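Local coordinates for inclusion membrane protein A (PDB 6E7E), which probably mediates homotypic fusion of chlamydial inclusions as a SNARE-like membrane protein, here represented by its soluble domain, at residues Ala98-Glu103 against Asp136-Glu141. The protein carries 2 engineered substitutions. Sequence-based numbering, arbitrary orientation.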
ATOM      1  N   ALA A  98       9.752  -0.263  -0.568  1.00  8.89           N
ATOM      2  CA  ALA A  98      10.696   0.866  -0.444  1.00  9.39           C
ATOM      3  C   ALA A  98      10.102   2.120  -1.082  1.00  8.93           C
ATOM      4  O   ALA A  98      10.243   3.219  -0.520  1.00  9.66           O
ATOM      5  CB  ALA A  98      12.008   0.507  -1.063  1.00 10.46           C
ATOM      6  N   SER A  99       9.492   1.977  -2.236  1.00  8.94           N
ATOM      7  CA  SER A  99       8.920   3.137  -2.936  1.00  9.67           C
ATOM      8  C   SER A  99       7.774   3.726  -2.133  1.00  9.14           C
ATOM      9  O   SER A  99       7.673   4.965  -2.015  1.00  9.62           O
ATOM     10  CB  SER A  99       8.499   2.739  -4.290  1.00 11.61           C
ATOM     11  OG  SER A  99       8.029   3.873  -4.976  1.00 19.18           O
ATOM     12  N   LEU A 100       6.906   2.905  -1.581  1.00  9.00           N
ATOM     13  CA  LEU A 100       5.791   3.410  -0.756  1.00  9.58           C
ATOM     14  C   LEU A 100       6.322   4.140   0.476  1.00  9.33           C
ATOM     15  O   LEU A 100       5.762   5.173   0.836  1.00 10.11           O
ATOM     16  CB  LEU A 100       4.867   2.245  -0.390  1.00  9.67           C
ATOM     17  CG  LEU A 100       4.032   1.724  -1.548  1.00 10.77           C
ATOM     18  CD1 LEU A 100       3.452   0.355  -1.205  1.00 12.87           C
ATOM     19  CD2 LEU A 100       2.921   2.693  -1.926  1.00 13.30           C
ATOM     20  N   ARG A 101       7.354   3.600   1.103  1.00  9.63           N
ATOM     21  CA  ARG A 101       7.916   4.275   2.280  1.00 10.43           C
ATOM     22  C   ARG A 101       8.429   5.647   1.864  1.00  9.86           C
ATOM     23  O   ARG A 101       8.268   6.600   2.639  1.00 10.68           O
ATOM     24  CB  ARG A 101       9.038   3.429   2.862  1.00 13.65           C
ATOM     25  CG  ARG A 101       8.615   2.319   3.801  1.00 17.47           C
ATOM     26  CD  ARG A 101       9.771   1.856   4.661  1.00 20.43           C
ATOM     27  NE  ARG A 101       9.484   0.672   5.470  1.00 22.86           N
ATOM     28  CZ  ARG A 101       8.821   0.669   6.630  1.00 20.61           C
ATOM     29  NH1 ARG A 101       8.322   1.789   7.125  1.00 22.04           N
ATOM     30  NH2 ARG A 101       8.694  -0.454   7.308  1.00 19.44           N
ATOM     31  N   GLU A 102       9.082   5.747   0.726  1.00 10.23           N
ATOM     32  CA  GLU A 102       9.609   7.062   0.296  1.00 11.39           C
ATOM     33  C   GLU A 102       8.462   8.011  -0.048  1.00 10.82           C
ATOM     34  O   GLU A 102       8.569   9.210   0.282  1.00 12.31           O
ATOM     35  CB  GLU A 102      10.588   6.897  -0.853  1.00 13.58           C
ATOM     36  CG  GLU A 102      11.918   6.314  -0.419  1.00 16.70           C
ATOM     37  CD  GLU A 102      12.703   7.294   0.426  1.00 26.05           C
ATOM     38  OE1 GLU A 102      13.304   8.208  -0.159  1.00 28.64           O
ATOM     39  OE2 GLU A 102      12.630   7.208   1.664  1.00 32.33           O
ATOM     40  N   GLU A 103       7.384   7.538  -0.674  1.00 10.85           N
ATOM     41  CA  GLU A 103       6.225   8.426  -0.928  1.00 11.95           C
ATOM     42  C   GLU A 103       5.704   8.964   0.398  1.00 10.53           C
ATOM     43  O   GLU A 103       5.389  10.159   0.490  1.00 12.23           O
ATOM     44  CB  GLU A 103       5.113   7.709  -1.665  1.00 15.63           C
ATOM     45  CG  GLU A 103       5.454   7.300  -3.086  1.00 19.23           C
ATOM     46  CD  GLU A 103       5.865   8.407  -4.048  1.00 23.24           C
ATOM     47  OE1 GLU A 103       5.486   9.570  -3.851  1.00 24.40           O
ATOM     48  OE2 GLU A 103       6.531   8.085  -5.044  1.00 32.52           O
ATOM     49  N   ASP A 136      -0.123  11.011  -8.072  1.00  9.05           N
ATOM     50  CA  ASP A 136       0.054  10.188  -9.291  1.00  9.56           C
ATOM     51  C   ASP A 136       1.043   9.044  -9.048  1.00  9.15           C
ATOM     52  O   ASP A 136       0.795   7.908  -9.469  1.00 10.65           O
ATOM     53  CB  ASP A 136       0.526  11.050 -10.447  1.00 10.41           C
ATOM     54  CG  ASP A 136      -0.455  12.082 -10.951  1.00 11.31           C
ATOM     55  OD1 ASP A 136      -1.636  12.038 -10.529  1.00 12.25           O
ATOM     56  OD2 ASP A 136      -0.010  12.920 -11.759  1.00 13.46           O
ATOM     57  N   SER A 137       2.125   9.318  -8.337  1.00  9.14           N
ATOM     58  CA  SER A 137       3.143   8.303  -8.041  1.00 10.06           C
ATOM     59  C   SER A 137       2.557   7.219  -7.140  1.00  9.53           C
ATOM     60  O   SER A 137       2.764   6.019  -7.393  1.00 10.76           O
ATOM     61  CB  SER A 137       4.324   8.962  -7.425  1.00 12.52           C
ATOM     62  OG  SER A 137       5.320   7.998  -7.210  1.00 15.95           O
ATOM     63  N   LEU A 138       1.844   7.628  -6.212  1.00  9.65           N
ATOM     64  CA  LEU A 138       1.253   6.718  -5.227  1.00 10.63           C
ATOM     65  C   LEU A 138       0.208   5.823  -5.875  1.00 10.13           C
ATOM     66  O   LEU A 138       0.162   4.633  -5.578  1.00 12.09           O
ATOM     67  CB  LEU A 138       0.630   7.551  -4.123  1.00 13.69           C
ATOM     68  CG  LEU A 138      -0.098   6.775  -3.039  1.00 17.39           C
ATOM     69  CD1 LEU A 138       0.896   5.898  -2.330  1.00 21.80           C
ATOM     70  CD2 LEU A 138      -0.742   7.697  -2.013  1.00 19.86           C
ATOM     71  N   ARG A 139      -0.645   6.392  -6.750  1.00 10.64           N
ATOM     72  CA  ARG A 139      -1.619   5.595  -7.515  1.00 11.50           C
ATOM     73  C   ARG A 139      -0.866   4.535  -8.311  1.00 11.69           C
ATOM     74  O   ARG A 139      -1.318   3.378  -8.354  1.00 14.20           O
ATOM     75  CB  ARG A 139      -2.422   6.497  -8.444  1.00 12.10           C
ATOM     76  CG  ARG A 139      -3.560   7.217  -7.755  1.00 13.47           C
ATOM     77  CD  ARG A 139      -4.234   8.148  -8.714  1.00 15.80           C
ATOM     78  NE  ARG A 139      -5.493   8.637  -8.184  1.00 19.20           N
ATOM     79  CZ  ARG A 139      -6.111   9.708  -8.636  1.00 18.80           C
ATOM     80  NH1 ARG A 139      -5.584  10.413  -9.618  1.00 19.29           N
ATOM     81  NH2 ARG A 139      -7.251  10.091  -8.094  1.00 23.82           N
ATOM     82  N   ASP A 140       0.208   4.905  -8.978  1.00 11.42           N
ATOM     83  CA  ASP A 140       0.993   3.958  -9.805  1.00 13.30           C
ATOM     84  C   ASP A 140       1.500   2.822  -8.897  1.00 12.07           C
ATOM     85  O   ASP A 140       1.414   1.651  -9.236  1.00 15.14           O
ATOM     86  CB  ASP A 140       2.117   4.680 -10.559  1.00 16.20           C
ATOM     87  CG  ASP A 140       1.663   5.469 -11.782  1.00 22.50           C
ATOM     88  OD1 ASP A 140       0.496   5.304 -12.192  1.00 27.08           O
ATOM     89  OD2 ASP A 140       2.479   6.262 -12.302  1.00 30.07           O
ATOM     90  N   GLU A 141       2.100   3.181  -7.770  1.00 10.79           N
ATOM     91  CA  GLU A 141       2.697   2.147  -6.892  1.00 11.50           C
ATOM     92  C   GLU A 141       1.598   1.231  -6.344  1.00 11.59           C
ATOM     93  O   GLU A 141       1.816  -0.000  -6.229  1.00 13.50           O
ATOM     94  CB  GLU A 141       3.442   2.828  -5.758  1.00 12.68           C
ATOM     95  CG  GLU A 141       4.710   3.540  -6.169  1.00 15.36           C
ATOM     96  CD  GLU A 141       5.824   2.659  -6.710  1.00 19.61           C
ATOM     97  OE1 GLU A 141       5.816   1.458  -6.468  1.00 21.90           O
ATOM     98  OE2 GLU A 141       6.700   3.219  -7.357  1.00 30.23           O
TER
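Helix segments Ala98-Glu103 and Asp136-Glu141 run nearly antiparallel, their N-to-C directions 156° apart and their axes 10.3 Å apart at closest approach, with Leu100 level with Glu141 and Glu103 level with Leu138. Two serine-glutamate pairs bridge the helices in opposite order, each helix giving one serine and one glutamate four residues, about one turn, apart. Ser137 OG donates to Glu103 OE2 at 2.5 Å, an unusually short hydrogen bond. In the second pair, related to the first by an approximate twofold turn, Ser99 OG lies 2.8 Å from Glu141 OE2. Serine suits both places because its short arm lets the opposing glutamate reach across; OG of Ser137 is anti to the backbone N (chi1 -177°), on a CB that points at the other helix. Both glutamate chains bend at chi2, bringing each carboxylate beside the serine of the opposite helix, and the length of Glu103 lets its acid meet a hydroxyl although the residue is buried. The two acids are still near each other, Glu103 OE2 lying 5.4 Å from Glu141 OE2, and the like charges may raise the pKa of one or both slightly.

The contact joins helix 87-107 to the long helix 125-165 within an all-helical bundle. On its inner side buried, branched leucines replace the polar pairs, Leu100 also touching Ile21 of helix 4-38 and Leu138 touching Cys56 and Leu57 of helix 44-57. Leu100 CD2 packs on Leu138 CD1 at 3.8 Å, the two side chains crossing at about a right angle, and the same methyl rests 3.9 Å from Glu141 CB, using the aliphatic base of the acid.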